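Local coordinates for protein Protease/Reverse transcriptase/ribonuclease H (Eastern chimpanzee simian foamy virus, PDB 7KSF) that carries protease, reverse transcriptase and ribonuclease H domains in one polyprotein chain, which probably serve viral maturation and the copying of viral RNA into DNA, at residues V458-S463 with L499-K504; E517-S522 with R556-Y561. The protein carries 1 engineered substitution. One frame throughout, in Å; residues are numbered along the deposited sequence.

Interaction 1. Residues V458-S463 with L499-K504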
loop_
_atom_site.group_PDB
_atom_site.type_symbol
_atom_site.label_atom_id
_atom_site.label_comp_id
_atom_site.label_asym_id
_atom_site.label_seq_id
_atom_site.Cartn_x
_atom_site.Cartn_y
_atom_site.Cartn_z
ATOM N N VAL A 458 -2.059 23.610 1.732
ATOM C CA VAL A 458 -1.616 22.278 2.127
ATOM C C VAL A 458 -0.277 22.382 2.848
ATOM O O VAL A 458 0.676 22.975 2.326
ATOM C CB VAL A 458 -1.496 21.338 0.912
ATOM C CG1 VAL A 458 -1.078 19.951 1.362
ATOM C CG2 VAL A 458 -2.815 21.276 0.161
ATOM N N ASN A 459 -0.217 21.806 4.043
ATOM C CA ASN A 459 1.016 21.623 4.793
ATOM C C ASN A 459 0.915 20.274 5.496
ATOM O O ASN A 459 -0.164 19.681 5.585
ATOM C CB ASN A 459 1.243 22.766 5.793
ATOM C CG ASN A 459 2.712 23.005 6.088
ATOM O OD1 ASN A 459 3.533 22.094 5.983
ATOM N ND2 ASN A 459 3.050 24.234 6.458
ATOM N N THR A 460 2.050 19.770 5.991
ATOM C CA THR A 460 2.062 18.462 6.635
ATOM C C THR A 460 3.009 18.448 7.827
ATOM O O THR A 460 3.975 19.215 7.896
ATOM C CB THR A 460 2.469 17.337 5.666
ATOM O OG1 THR A 460 2.068 16.073 6.209
ATOM C CG2 THR A 460 3.977 17.319 5.455
ATOM N N SER A 461 2.717 17.555 8.758
ATOM C CA SER A 461 3.525 17.238 9.923
ATOM C C SER A 461 4.160 15.861 9.735
ATOM O O SER A 461 3.788 15.115 8.833
ATOM C CB SER A 461 2.647 17.251 11.180
ATOM O OG SER A 461 1.636 16.264 11.096
ATOM N N PRO A 462 5.136 15.505 10.580
ATOM C CA PRO A 462 5.701 14.144 10.484
ATOM C C PRO A 462 4.673 13.042 10.666
ATOM O O PRO A 462 4.900 11.922 10.188
ATOM C CB PRO A 462 6.745 14.121 11.610
ATOM C CG PRO A 462 7.128 15.533 11.790
ATOM C CD PRO A 462 5.883 16.334 11.539
ATOM N N SER A 463 3.546 13.316 11.324
ATOM C CA SER A 463 2.541 12.296 11.594
ATOM C C SER A 463 1.350 12.345 10.648
ATOM O O SER A 463 0.751 11.297 10.377
ATOM C CB SER A 463 2.037 12.428 13.038
ATOM O OG SER A 463 1.575 13.743 13.298
ATOM N N LEU A 499 3.129 15.633 -0.828
ATOM C CA LEU A 499 2.563 15.218 -2.106
ATOM C C LEU A 499 1.432 14.218 -1.915
ATOM O O LEU A 499 0.368 14.345 -2.535
ATOM C CB LEU A 499 3.661 14.633 -2.989
ATOM C CG LEU A 499 4.782 15.609 -3.328
ATOM C CD1 LEU A 499 5.911 14.894 -4.045
ATOM C CD2 LEU A 499 4.243 16.752 -4.172
ATOM N N THR A 500 1.642 13.205 -1.070
ATOM C CA THR A 500 0.552 12.282 -0.775
ATOM C C THR A 500 -0.575 12.975 -0.027
ATOM O O THR A 500 -1.726 12.532 -0.095
ATOM C CB THR A 500 1.056 11.081 0.023
ATOM O OG1 THR A 500 -0.031 10.169 0.232
ATOM C CG2 THR A 500 1.601 11.522 1.374
ATOM N N THR A 501 -0.268 14.054 0.696
ATOM C CA THR A 501 -1.320 14.852 1.307
ATOM C C THR A 501 -2.122 15.592 0.244
ATOM O O THR A 501 -3.358 15.622 0.299
ATOM C CB THR A 501 -0.718 15.836 2.312
ATOM O OG1 THR A 501 0.106 15.127 3.242
ATOM C CG2 THR A 501 -1.817 16.555 3.069
ATOM N N MET A 502 -1.436 16.192 -0.731
ATOM C CA MET A 502 -2.132 16.846 -1.834
ATOM C C MET A 502 -2.960 15.847 -2.623
ATOM O O MET A 502 -4.056 16.173 -3.095
ATOM C CB MET A 502 -1.139 17.537 -2.764
ATOM C CG MET A 502 -0.365 18.668 -2.135
ATOM S SD MET A 502 0.368 19.722 -3.395
ATOM C CE MET A 502 1.695 20.458 -2.456
ATOM N N HIS A 503 -2.440 14.631 -2.795
ATOM C CA HIS A 503 -3.186 13.601 -3.511
ATOM C C HIS A 503 -4.520 13.328 -2.830
ATOM O O HIS A 503 -5.566 13.282 -3.484
ATOM C CB HIS A 503 -2.344 12.330 -3.613
ATOM C CG HIS A 503 -2.994 11.236 -4.401
ATOM N ND1 HIS A 503 -3.281 10.000 -3.864
ATOM C CD2 HIS A 503 -3.419 11.196 -5.688
ATOM C CE1 HIS A 503 -3.853 9.246 -4.784
ATOM N NE2 HIS A 503 -3.950 9.947 -5.898
ATOM N N LYS A 504 -4.508 13.176 -1.502
ATOM C CA LYS A 504 -5.754 12.962 -0.779
ATOM C C LYS A 504 -6.616 14.215 -0.721
ATOM O O LYS A 504 -7.815 14.112 -0.443
ATOM C CB LYS A 504 -5.462 12.465 0.636
#
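Val-458 meets Thr-501 and Met-502 through a single methyl, CG1. Its CG1 lies 3.8 Å from CG of Met-502. It lies 3.9 Å from the methyl CG2 of Thr-501, and the two side chains run past one another head to tail. CG1 of Val-458 stands anti to the backbone N (chi1 -178°), and this carries it to the helix. Two residues on, Thr-460 slants across Thr-501. Their OG1 atoms are 3.7 Å apart, with no hydrogen bond between them. OG1 of Thr-460 instead bonds to the carbonyl of Ala-464, at the start of the next strand. Phe-485 touches both threonines. Asn-459 points away from the helix. Its OD1 accepts the N-H of Thr-460 at 2.8 Å in a bent bond, and its ND2 reaches the carbonyl of Pro-566. Thr-460 is thus held at N and at OG1. Segment 499-504 of helix 494-513 crosses segment 458-460 of strand 454-460 at 133°, the axes 8.3 Å apart at closest approach. This is helix-on-sheet packing in the RNase H-like domain. All the touching residues are buried and no hydrogen bond crosses, so the contact is mainly apolar, with the two threonine hydroxyls merely near each other.

Interaction 2. Residues E517-S522 with R556-Y561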
loop_
_atom_site.group_PDB
_atom_site.type_symbol
_atom_site.label_atom_id
_atom_site.label_comp_id
_atom_site.label_asym_id
_atom_site.label_seq_id
_atom_site.Cartn_x
_atom_site.Cartn_y
_atom_site.Cartn_z
ATOM N N GLU A 517 -12.003 26.035 -11.627
ATOM C CA GLU A 517 -10.571 25.804 -11.533
ATOM C C GLU A 517 -10.127 25.813 -10.077
ATOM O O GLU A 517 -10.709 26.497 -9.230
ATOM C CB GLU A 517 -9.798 26.864 -12.321
ATOM C CG GLU A 517 -10.173 26.948 -13.793
ATOM C CD GLU A 517 -9.421 28.046 -14.524
ATOM O OE1 GLU A 517 -8.561 28.702 -13.900
ATOM O OE2 GLU A 517 -9.693 28.250 -15.727
ATOM N N ILE A 518 -9.079 25.048 -9.789
ATOM C CA ILE A 518 -8.572 24.865 -8.432
ATOM C C ILE A 518 -7.150 25.401 -8.373
ATOM O O ILE A 518 -6.304 25.024 -9.193
ATOM C CB ILE A 518 -8.616 23.387 -8.007
ATOM C CG1 ILE A 518 -10.047 22.862 -8.047
ATOM C CG2 ILE A 518 -8.010 23.210 -6.626
ATOM C CD1 ILE A 518 -10.165 21.411 -7.661
ATOM N N LEU A 519 -6.890 26.277 -7.413
ATOM C CA LEU A 519 -5.554 26.799 -7.161
ATOM C C LEU A 519 -5.081 26.290 -5.807
ATOM O O LEU A 519 -5.799 26.407 -4.810
ATOM C CB LEU A 519 -5.539 28.330 -7.190
ATOM C CG LEU A 519 -5.504 29.021 -8.556
ATOM C CD1 LEU A 519 -6.818 28.863 -9.312
ATOM C CD2 LEU A 519 -5.158 30.487 -8.374
ATOM N N VAL A 520 -3.881 25.722 -5.778
ATOM C CA VAL A 520 -3.331 25.110 -4.578
ATOM C C VAL A 520 -2.107 25.903 -4.155
ATOM O O VAL A 520 -1.208 26.153 -4.964
ATOM C CB VAL A 520 -2.977 23.629 -4.806
ATOM C CG1 VAL A 520 -2.426 23.017 -3.531
ATOM C CG2 VAL A 520 -4.200 22.865 -5.278
ATOM N N TYR A 521 -2.079 26.305 -2.890
ATOM C CA TYR A 521 -0.930 26.975 -2.306
ATOM C C TYR A 521 -0.176 25.995 -1.421
ATOM O O TYR A 521 -0.784 25.190 -0.709
ATOM C CB TYR A 521 -1.360 28.206 -1.507
ATOM C CG TYR A 521 -1.954 29.297 -2.371
ATOM C CD1 TYR A 521 -3.286 29.249 -2.764
ATOM C CD2 TYR A 521 -1.183 30.367 -2.799
ATOM C CE1 TYR A 521 -3.831 30.237 -3.553
ATOM C CE2 TYR A 521 -1.722 31.363 -3.591
ATOM C CZ TYR A 521 -3.046 31.294 -3.965
ATOM O OH TYR A 521 -3.587 32.279 -4.752
ATOM N N SER A 522 1.150 26.068 -1.473
ATOM C CA SER A 522 1.995 25.065 -0.845
ATOM C C SER A 522 3.332 25.695 -0.485
ATOM O O SER A 522 3.756 26.656 -1.137
ATOM C CB SER A 522 2.204 23.869 -1.781
ATOM O OG SER A 522 2.272 24.297 -3.129
ATOM N N ARG A 556 -6.861 22.871 -15.324
ATOM C CA ARG A 556 -7.813 23.319 -14.311
ATOM C C ARG A 556 -7.135 23.569 -12.971
ATOM O O ARG A 556 -7.597 24.410 -12.191
ATOM C CB ARG A 556 -8.924 22.286 -14.147
ATOM C CG ARG A 556 -9.809 22.114 -15.367
ATOM C CD ARG A 556 -10.760 23.287 -15.522
ATOM N NE ARG A 556 -11.781 23.029 -16.532
ATOM C CZ ARG A 556 -12.891 23.747 -16.672
ATOM N NH1 ARG A 556 -13.127 24.770 -15.863
ATOM N NH2 ARG A 556 -13.766 23.437 -17.618
ATOM N N ILE A 557 -6.051 22.853 -12.687
ATOM C CA ILE A 557 -5.350 22.944 -11.414
ATOM C C ILE A 557 -4.037 23.687 -11.627
ATOM O O ILE A 557 -3.326 23.447 -12.608
ATOM C CB ILE A 557 -5.103 21.544 -10.813
ATOM C CG1 ILE A 557 -6.422 20.773 -10.713
ATOM C CG2 ILE A 557 -4.446 21.658 -9.445
ATOM C CD1 ILE A 557 -6.271 19.361 -10.191
ATOM N N GLN A 558 -3.779 24.638 -10.728
ATOM C CA GLN A 558 -2.546 25.467 -10.744
ATOM C C GLN A 558 -1.956 25.451 -9.335
ATOM O O GLN A 558 -2.735 25.493 -8.368
ATOM C CB GLN A 558 -2.849 26.903 -11.174
ATOM C CG GLN A 558 -4.233 27.089 -11.779
ATOM C CD GLN A 558 -4.534 28.549 -12.005
ATOM O OE1 GLN A 558 -3.767 29.425 -11.614
ATOM N NE2 GLN A 558 -5.662 28.823 -12.640
ATOM N N PHE A 559 -0.628 25.403 -9.236
ATOM C CA PHE A 559 0.042 25.348 -7.942
ATOM C C PHE A 559 0.873 26.602 -7.723
ATOM O O PHE A 559 1.695 26.967 -8.571
ATOM C CB PHE A 559 0.926 24.103 -7.847
ATOM C CG PHE A 559 0.166 22.816 -7.941
ATOM C CD1 PHE A 559 -0.071 22.227 -9.172
ATOM C CD2 PHE A 559 -0.323 22.199 -6.802
ATOM C CE1 PHE A 559 -0.775 21.046 -9.264
ATOM C CE2 PHE A 559 -1.029 21.017 -6.888
ATOM C CZ PHE A 559 -1.256 20.438 -8.120
ATOM N N HIS A 560 0.666 27.248 -6.576
ATOM C CA HIS A 560 1.361 28.475 -6.216
ATOM C C HIS A 560 2.141 28.283 -4.926
ATOM O O HIS A 560 1.686 27.604 -4.004
ATOM C CB HIS A 560 0.384 29.639 -6.043
ATOM C CG HIS A 560 0.092 30.379 -7.309
ATOM N ND1 HIS A 560 -0.761 29.889 -8.275
ATOM C CD2 HIS A 560 0.541 31.570 -7.769
ATOM C CE1 HIS A 560 -0.827 30.750 -9.276
ATOM N NE2 HIS A 560 -0.047 31.777 -8.995
ATOM N N TYR A 561 3.320 28.898 -4.867
ATOM C CA TYR A 561 4.112 28.914 -3.647
ATOM C C TYR A 561 3.522 29.907 -2.664
ATOM O O TYR A 561 3.135 31.018 -3.037
ATOM C CB TYR A 561 5.563 29.282 -3.955
ATOM C CG TYR A 561 6.408 29.557 -2.731
ATOM C CD1 TYR A 561 6.525 28.624 -1.710
ATOM C CD2 TYR A 561 7.110 30.750 -2.607
ATOM C CE1 TYR A 561 7.300 28.875 -0.596
ATOM C CE2 TYR A 561 7.891 31.009 -1.499
ATOM C CZ TYR A 561 7.982 30.068 -0.497
ATOM O OH TYR A 561 8.761 30.327 0.605
#
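Val-520 and Phe-559 lie side by side and point the same way, on neighbouring parallel strands of an RNase H-like fold. These are the fourth and fifth strands of its 3-2-1-4-5 sheet, and 557-561 is the outer one. CB of Val-520 is 3.6 Å from CD2 of the Phe-559 ring, which it approaches obliquely. Ile-518 and Ile-557 share this face, and helix 494-513 packs on Ile-518. On the other face Leu-519 and Gln-558 also run alongside each other. The Gln-558 amide lies against the leucine branches, with NE2 3.5 Å from CD1 of Leu-519. The Gln-558 chain is extended beyond CG (chi2 172°), and its amide reaches along Leu-519. Its NE2 is also 3.2 Å from OE1 of Glu-517. Tyr-521 and His-560 continue this face as an oblique aromatic pair, centroids 5.7 Å apart and planes at 37°. CB of His-560 sits 3.7 Å from CE2 of the tyrosine.

Five backbone hydrogen bonds join the strands. Ile-518, Val-520 and Ser-522 donate to Arg-556, Gln-558 and His-560. In return, Gln-558 and His-560 donate to Ile-518 and Val-520. The bond from His-560 N to Val-520 O is 2.7 Å long and nearly straight at 174°. The carbonyl of His-560 takes Ser-522 N at 3.0 Å and, weakly, Ser-522 OG.

Interaction 1 closes before interaction 2 opens along the chain, and their centres are about 15 Å apart. Helix 494-513 leads directly to strand 518-522. Strands 454-460 and 518-522 are neighbours in one five-stranded mixed sheet, so interaction 1 sets the helix on the sheet and interaction 2 adds 557-561, one of its two edge strands. The two contacts touch. Val-458 N probably hydrogen-bonds to Tyr-521 O, and Met-502 packs on Ser-522 and Phe-559. Helix and strands thus pack together, consistent with one RNase H-like core. A second sheet of the same strand order, in the ribonuclease H region, lies later in this chain, consistent with a repeated fold.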